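Local coordinates for N-hydroxyarylamine O-acetyltransferase (Bacillus cereus, PDB 4DMO), which is an active arylamine N-acetyltransferase that transfers acetyl groups through a cysteine-histidine-glutamate triad, and may also O-acetylate N-hydroxyarylamines, at residues A[136-139]-A[143-146]; A[33-38]-A[132-137]; A[218-223]-A[227-232]. All blocks are in the same frame, centred on the assembly; numbering follows the deposited sequence.

Contact 1: residues A[136-139]-A[143-146]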
# COMPACT_ATOMS: atom_id res chain seq x y z
N PRO A 136 8.94 -5.95 -6.87
CA PRO A 136 8.19 -7.21 -6.92
C PRO A 136 8.80 -8.29 -6.01
O PRO A 136 10.01 -8.40 -5.88
CB PRO A 136 8.29 -7.63 -8.40
CG PRO A 136 8.53 -6.38 -9.12
CD PRO A 136 9.41 -5.56 -8.21
N VAL A 137 7.95 -9.07 -5.37
CA VAL A 137 8.40 -10.16 -4.54
C VAL A 137 8.08 -11.46 -5.28
O VAL A 137 6.91 -11.81 -5.50
CB VAL A 137 7.72 -10.17 -3.15
CG1 VAL A 137 8.33 -11.30 -2.28
CG2 VAL A 137 7.85 -8.81 -2.47
N PRO A 138 9.13 -12.19 -5.66
CA PRO A 138 8.92 -13.44 -6.40
C PRO A 138 8.36 -14.53 -5.52
O PRO A 138 8.83 -14.77 -4.41
CB PRO A 138 10.33 -13.80 -6.87
CG PRO A 138 11.23 -13.22 -5.80
CD PRO A 138 10.55 -11.95 -5.34
N PHE A 139 7.34 -15.20 -6.03
CA PHE A 139 6.77 -16.34 -5.36
C PHE A 139 7.79 -17.49 -5.21
O PHE A 139 7.61 -18.35 -4.35
CB PHE A 139 5.54 -16.83 -6.12
CG PHE A 139 4.25 -16.14 -5.73
CD1 PHE A 139 4.06 -14.80 -5.99
CD2 PHE A 139 3.23 -16.86 -5.11
CE1 PHE A 139 2.87 -14.17 -5.64
CE2 PHE A 139 2.03 -16.24 -4.74
CZ PHE A 139 1.85 -14.89 -5.02
N VAL A 143 14.48 -13.65 -1.28
CA VAL A 143 14.37 -12.51 -0.38
C VAL A 143 14.56 -11.18 -1.10
O VAL A 143 15.53 -10.98 -1.84
CB VAL A 143 15.39 -12.61 0.73
CG1 VAL A 143 15.34 -11.40 1.59
CG2 VAL A 143 15.16 -13.89 1.55
N ILE A 144 13.62 -10.28 -0.91
CA ILE A 144 13.75 -8.93 -1.44
C ILE A 144 14.21 -8.01 -0.32
O ILE A 144 13.61 -7.96 0.76
CB ILE A 144 12.42 -8.42 -2.08
CG1 ILE A 144 12.07 -9.26 -3.32
CG2 ILE A 144 12.53 -6.94 -2.45
CD1 ILE A 144 13.07 -9.18 -4.43
N HIS A 145 15.32 -7.31 -0.57
CA HIS A 145 15.92 -6.40 0.40
C HIS A 145 15.56 -4.95 0.06
O HIS A 145 15.86 -4.47 -1.02
CB HIS A 145 17.44 -6.56 0.41
CG HIS A 145 17.91 -7.98 0.52
ND1 HIS A 145 18.32 -8.54 1.71
CD2 HIS A 145 18.03 -8.96 -0.42
CE1 HIS A 145 18.68 -9.80 1.50
NE2 HIS A 145 18.51 -10.08 0.22
N SER A 146 14.95 -4.24 1.00
CA SER A 146 14.58 -2.86 0.77
C SER A 146 14.95 -2.08 2.01
O SER A 146 15.30 -2.67 3.03
CB SER A 146 13.07 -2.78 0.50
OG SER A 146 12.38 -2.19 1.59
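The side chain of Ile144 lies against the extended chain from Pro136 to Pro138, and its CG1 branch makes the closest approaches. CG1 stands 3.4 Å from the carbonyl oxygen Pro136 O and 3.7 Å from CD of the Pro138 ring, while the terminal CD1 reaches the same two atoms, at 3.5 Å from Pro136 O and 3.9 Å from Pro138 CD. The torsion explains this pairing: with chi1 at -66°, CG1 is anti to the carbonyl carbon of Ile144. Val137 closes the group more loosely, its CG2 lying 4.3 Å from Ile144 CG1. Although the CA atoms of Val137 and Ile144 approach to 6.3 Å, the two strands are not paired with each other. Their backbones bond outward instead, Val137 to Leu123 and Ile144 to Tyr151. Strands 137-138 and 144-146 are the outermost strands of one eight-stranded antiparallel sheet, whose curvature probably brings its edges together here, consistent with the barrel-like domain of arylamine N-acetyltransferases. Since the approach consists of methylene, methyl and proline-ring carbons around one carbonyl oxygen, cohesion between the two edges here rests on van der Waals packing, without the directional constraint of strand pairing.

Contact 2: residues A[33-38]-A[132-137]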
# COMPACT_ATOMS: atom_id res chain seq x y z
N ALA A 33 9.07 5.10 -6.55
CA ALA A 33 8.48 6.40 -6.80
C ALA A 33 7.08 6.49 -6.16
O ALA A 33 6.74 7.51 -5.57
CB ALA A 33 8.40 6.69 -8.31
N MET A 34 6.27 5.44 -6.28
CA MET A 34 4.96 5.46 -5.65
C MET A 34 5.09 5.63 -4.15
O MET A 34 4.31 6.37 -3.57
CB MET A 34 4.14 4.22 -5.96
CG MET A 34 2.74 4.33 -5.41
SD MET A 34 1.65 3.11 -6.09
CE MET A 34 0.16 3.36 -5.16
N ALA A 35 6.09 5.00 -3.52
CA ALA A 35 6.22 5.11 -2.08
C ALA A 35 6.63 6.49 -1.69
O ALA A 35 6.29 6.94 -0.60
CB ALA A 35 7.22 4.14 -1.54
N GLN A 36 7.41 7.16 -2.55
CA GLN A 36 7.89 8.51 -2.23
C GLN A 36 6.78 9.57 -2.37
O GLN A 36 6.83 10.62 -1.73
CB GLN A 36 9.13 8.86 -3.10
CG GLN A 36 10.38 8.01 -2.78
CD GLN A 36 10.83 8.09 -1.30
OE1 GLN A 36 10.98 9.17 -0.74
NE2 GLN A 36 11.09 6.95 -0.70
N THR A 37 5.75 9.26 -3.16
CA THR A 37 4.76 10.27 -3.52
C THR A 37 3.35 10.03 -2.98
O THR A 37 2.67 10.97 -2.66
CB THR A 37 4.69 10.50 -5.09
OG1 THR A 37 4.41 9.27 -5.78
CG2 THR A 37 5.99 11.15 -5.64
N VAL A 38 2.92 8.77 -2.90
CA VAL A 38 1.59 8.45 -2.45
C VAL A 38 1.63 7.89 -1.06
O VAL A 38 2.17 6.82 -0.83
CB VAL A 38 0.92 7.41 -3.35
CG1 VAL A 38 -0.53 7.29 -2.99
CG2 VAL A 38 1.08 7.79 -4.81
N LEU A 132 7.02 -1.76 2.94
CA LEU A 132 6.97 -1.88 1.50
C LEU A 132 8.23 -2.51 0.93
O LEU A 132 9.34 -2.06 1.19
CB LEU A 132 6.74 -0.49 0.87
CG LEU A 132 5.44 0.25 1.28
CD1 LEU A 132 5.39 1.69 0.69
CD2 LEU A 132 4.16 -0.55 0.87
N PRO A 133 8.06 -3.54 0.10
CA PRO A 133 9.23 -4.19 -0.51
C PRO A 133 9.94 -3.29 -1.54
O PRO A 133 11.10 -3.55 -1.84
CB PRO A 133 8.63 -5.43 -1.19
CG PRO A 133 7.29 -5.64 -0.55
CD PRO A 133 6.81 -4.24 -0.23
N LEU A 134 9.25 -2.28 -2.07
CA LEU A 134 9.80 -1.37 -3.10
C LEU A 134 10.27 -2.11 -4.36
O LEU A 134 11.02 -1.58 -5.18
CB LEU A 134 10.93 -0.53 -2.53
CG LEU A 134 10.44 0.21 -1.29
CD1 LEU A 134 11.59 0.96 -0.71
CD2 LEU A 134 9.32 1.16 -1.61
N ALA A 135 9.80 -3.33 -4.51
CA ALA A 135 10.05 -4.10 -5.71
C ALA A 135 9.13 -5.31 -5.71
O ALA A 135 8.56 -5.66 -4.67
CB ALA A 135 11.51 -4.52 -5.77
N PRO A 136 8.94 -5.95 -6.87
CA PRO A 136 8.19 -7.21 -6.92
C PRO A 136 8.80 -8.29 -6.01
O PRO A 136 10.01 -8.40 -5.88
CB PRO A 136 8.29 -7.63 -8.40
CG PRO A 136 8.53 -6.38 -9.12
CD PRO A 136 9.41 -5.56 -8.21
N VAL A 137 7.95 -9.07 -5.37
CA VAL A 137 8.40 -10.16 -4.54
C VAL A 137 8.08 -11.46 -5.28
O VAL A 137 6.91 -11.81 -5.50
CB VAL A 137 7.72 -10.17 -3.15
CG1 VAL A 137 8.33 -11.30 -2.28
CG2 VAL A 137 7.85 -8.81 -2.47
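From its CB, the Leu134 side chain runs through CG to a fork, and the CD2 arm ends 3.6 Å from CB of Ala35. The other arm, CD1, heads instead for Ser146 on strand 144-146. The course follows from chi1 of -55°, which sets CG anti to the carbonyl carbon. The backbone of Leu134 is in the left-handed region (phi 58°), and the chain turns here between Pro133 and Ala135. Leu132 approaches the same methyl from another direction: its CD1 lies 3.8 Å from Ala35 CB. The angle at Ala35 CB between Leu134 CD2 and Leu132 CD1 is 76°, so the alanine rests between two branch ends and meets neither isobutyl group along its length. The short side chain lets the helix come close, with the CA atoms of Ala35 and Leu134 7.5 Å apart. Leu222, from strand 218-223, touches Ala35, Leu132 and Leu134 alike and joins the apolar cluster. The helix itself ends just beyond, where Thr37 OG1 bonds back to Ala33 O (2.9 Å). Helix 27-37 belongs to the N-terminal helical region and segment 132-137 to a loop of the eight-stranded sheet, so this is interdomain packing of the arylamine N-acetyltransferase fold.

Contact 3: residues A[218-223]-A[227-232]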
# COMPACT_ATOMS: atom_id res chain seq x y z
N LEU A 218 -4.38 8.35 10.66
CA LEU A 218 -3.15 7.61 10.50
C LEU A 218 -2.61 7.92 9.10
O LEU A 218 -3.28 7.66 8.10
CB LEU A 218 -3.47 6.14 10.66
CG LEU A 218 -2.37 5.15 10.98
CD1 LEU A 218 -3.03 3.81 11.31
CD2 LEU A 218 -1.43 5.00 9.82
N ILE A 219 -1.42 8.51 9.02
CA ILE A 219 -0.79 8.82 7.74
C ILE A 219 0.69 8.44 7.79
O ILE A 219 1.40 8.96 8.63
CB ILE A 219 -0.83 10.31 7.38
CG1 ILE A 219 -2.27 10.86 7.34
CG2 ILE A 219 -0.17 10.52 6.03
CD1 ILE A 219 -2.68 11.51 8.62
N VAL A 220 1.15 7.58 6.88
CA VAL A 220 2.57 7.27 6.80
C VAL A 220 3.05 7.34 5.34
O VAL A 220 2.31 7.03 4.41
CB VAL A 220 2.89 5.89 7.41
CG1 VAL A 220 2.08 4.85 6.77
CG2 VAL A 220 4.35 5.51 7.24
N LYS A 221 4.29 7.78 5.16
CA LYS A 221 4.92 7.81 3.86
C LYS A 221 6.42 7.65 3.97
O LYS A 221 7.04 8.25 4.83
CB LYS A 221 4.64 9.12 3.18
CG LYS A 221 4.97 9.07 1.72
CD LYS A 221 4.62 10.38 0.99
CE LYS A 221 5.49 11.54 1.38
NZ LYS A 221 6.89 11.26 1.04
N LEU A 222 6.99 6.86 3.07
CA LEU A 222 8.45 6.80 2.98
C LEU A 222 8.97 8.12 2.48
O LEU A 222 8.28 8.88 1.80
CB LEU A 222 8.90 5.66 2.06
CG LEU A 222 8.37 4.32 2.60
CD1 LEU A 222 8.99 3.22 1.82
CD2 LEU A 222 8.63 4.13 4.09
N THR A 223 10.21 8.38 2.82
CA THR A 223 10.89 9.56 2.38
C THR A 223 12.24 9.15 1.83
O THR A 223 12.58 7.97 1.84
CB THR A 223 11.08 10.54 3.54
OG1 THR A 223 11.88 9.92 4.56
CG2 THR A 223 9.73 10.95 4.16
N HIS A 227 11.27 7.66 6.74
CA HIS A 227 9.81 7.75 6.65
C HIS A 227 9.27 8.81 7.63
O HIS A 227 9.99 9.36 8.47
CB HIS A 227 9.19 6.41 6.93
CG HIS A 227 9.17 6.07 8.38
ND1 HIS A 227 8.13 6.42 9.22
CD2 HIS A 227 10.08 5.43 9.15
CE1 HIS A 227 8.40 6.01 10.44
NE2 HIS A 227 9.59 5.43 10.43
N ALA A 228 7.99 9.14 7.46
CA ALA A 228 7.31 10.12 8.29
C ALA A 228 5.90 9.58 8.57
O ALA A 228 5.28 8.99 7.69
CB ALA A 228 7.25 11.43 7.58
N SER A 229 5.45 9.75 9.82
CA SER A 229 4.16 9.24 10.29
C SER A 229 3.43 10.31 11.07
O SER A 229 4.03 11.03 11.87
CB SER A 229 4.35 8.02 11.19
OG SER A 229 5.12 7.04 10.55
N LEU A 230 2.14 10.44 10.81
CA LEU A 230 1.33 11.47 11.47
C LEU A 230 0.06 10.86 12.04
O LEU A 230 -0.56 9.98 11.43
CB LEU A 230 1.00 12.61 10.50
CG LEU A 230 0.13 13.76 11.02
CD1 LEU A 230 0.82 14.52 12.13
CD2 LEU A 230 -0.26 14.71 9.90
N THR A 231 -0.28 11.29 13.26
CA THR A 231 -1.55 10.95 13.88
C THR A 231 -2.17 12.20 14.53
O THR A 231 -1.58 13.30 14.50
CB THR A 231 -1.42 9.84 14.95
OG1 THR A 231 -0.88 10.42 16.15
CG2 THR A 231 -0.57 8.70 14.47
N LYS A 232 -3.32 12.01 15.15
CA LYS A 232 -4.09 13.11 15.69
C LYS A 232 -3.18 13.86 16.64
O LYS A 232 -3.34 15.07 16.86
CB LYS A 232 -5.32 12.58 16.45
CG LYS A 232 -6.59 13.44 16.39
CD LYS A 232 -7.86 12.58 16.65
CE LYS A 232 -9.06 13.00 15.76
NZ LYS A 232 -10.16 11.97 15.73
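Leu218 comes up to the neighbouring strand through its backbone, CA lying 3.6 Å from Leu230 O. Ile219 then forms a hydrogen-bonded pair with Leu230, with N to Leu230 O at 3.0 Å and Leu230 N to Ile219 O at 2.7 Å. Their side chains emerge on one face, CD1 of Ile219 lying 4.2 Å from CD2 of Leu230, and helix 250-261 packs there, Phe261 touching both and Leu257 touching Ile219. Val220 belongs to the opposite face and to a non-hydrogen-bonded pair with Ser229; its CG2, anti to the backbone N, stops 3.7 Å from Ser229 OG. The alternation is that of an antiparallel beta hairpin, the strand axes at 166°, set within a five-stranded sheet between strands 40-41 and 234-239. Lys221 repeats the bonded pattern with Ala228, its N 3.0 Å from Ala228 O and its O accepting from Ala228 N. Its long side chain folds back, so that NZ gives bonds to two carbonyls, Leu222 O at 2.9 Å and Gln36 O of helix 27-37. Leu222 reaches across with CD2, 3.7 Å from His227 CB. Beside the turn, the Thr223 hydroxyl leans toward His227 N at too poor an angle for a bond, and shares a weak one with Asp225.

Contacts 1 and 2 meet directly: they share Pro136 and Val137, their centres are 12 Å apart, and Ser146 OG of contact 1 probably bonds to Leu132 O of contact 2 (3.1 Å). Contact 3 follows later in the chain, its centre 15 Å from contact 2 and 24 Å from contact 1, which it does not touch. Contact 2 therefore lies between the others. Its helix 27-37 faces strand 218-223, where the Gln36 amide makes a weak bond to Thr223, while its loop 132-137 runs into the edge of the eight-stranded sheet. Helical region, barrel-like sheet and five-stranded sheet thus converge at contact 2, which links the three parts of the enzyme.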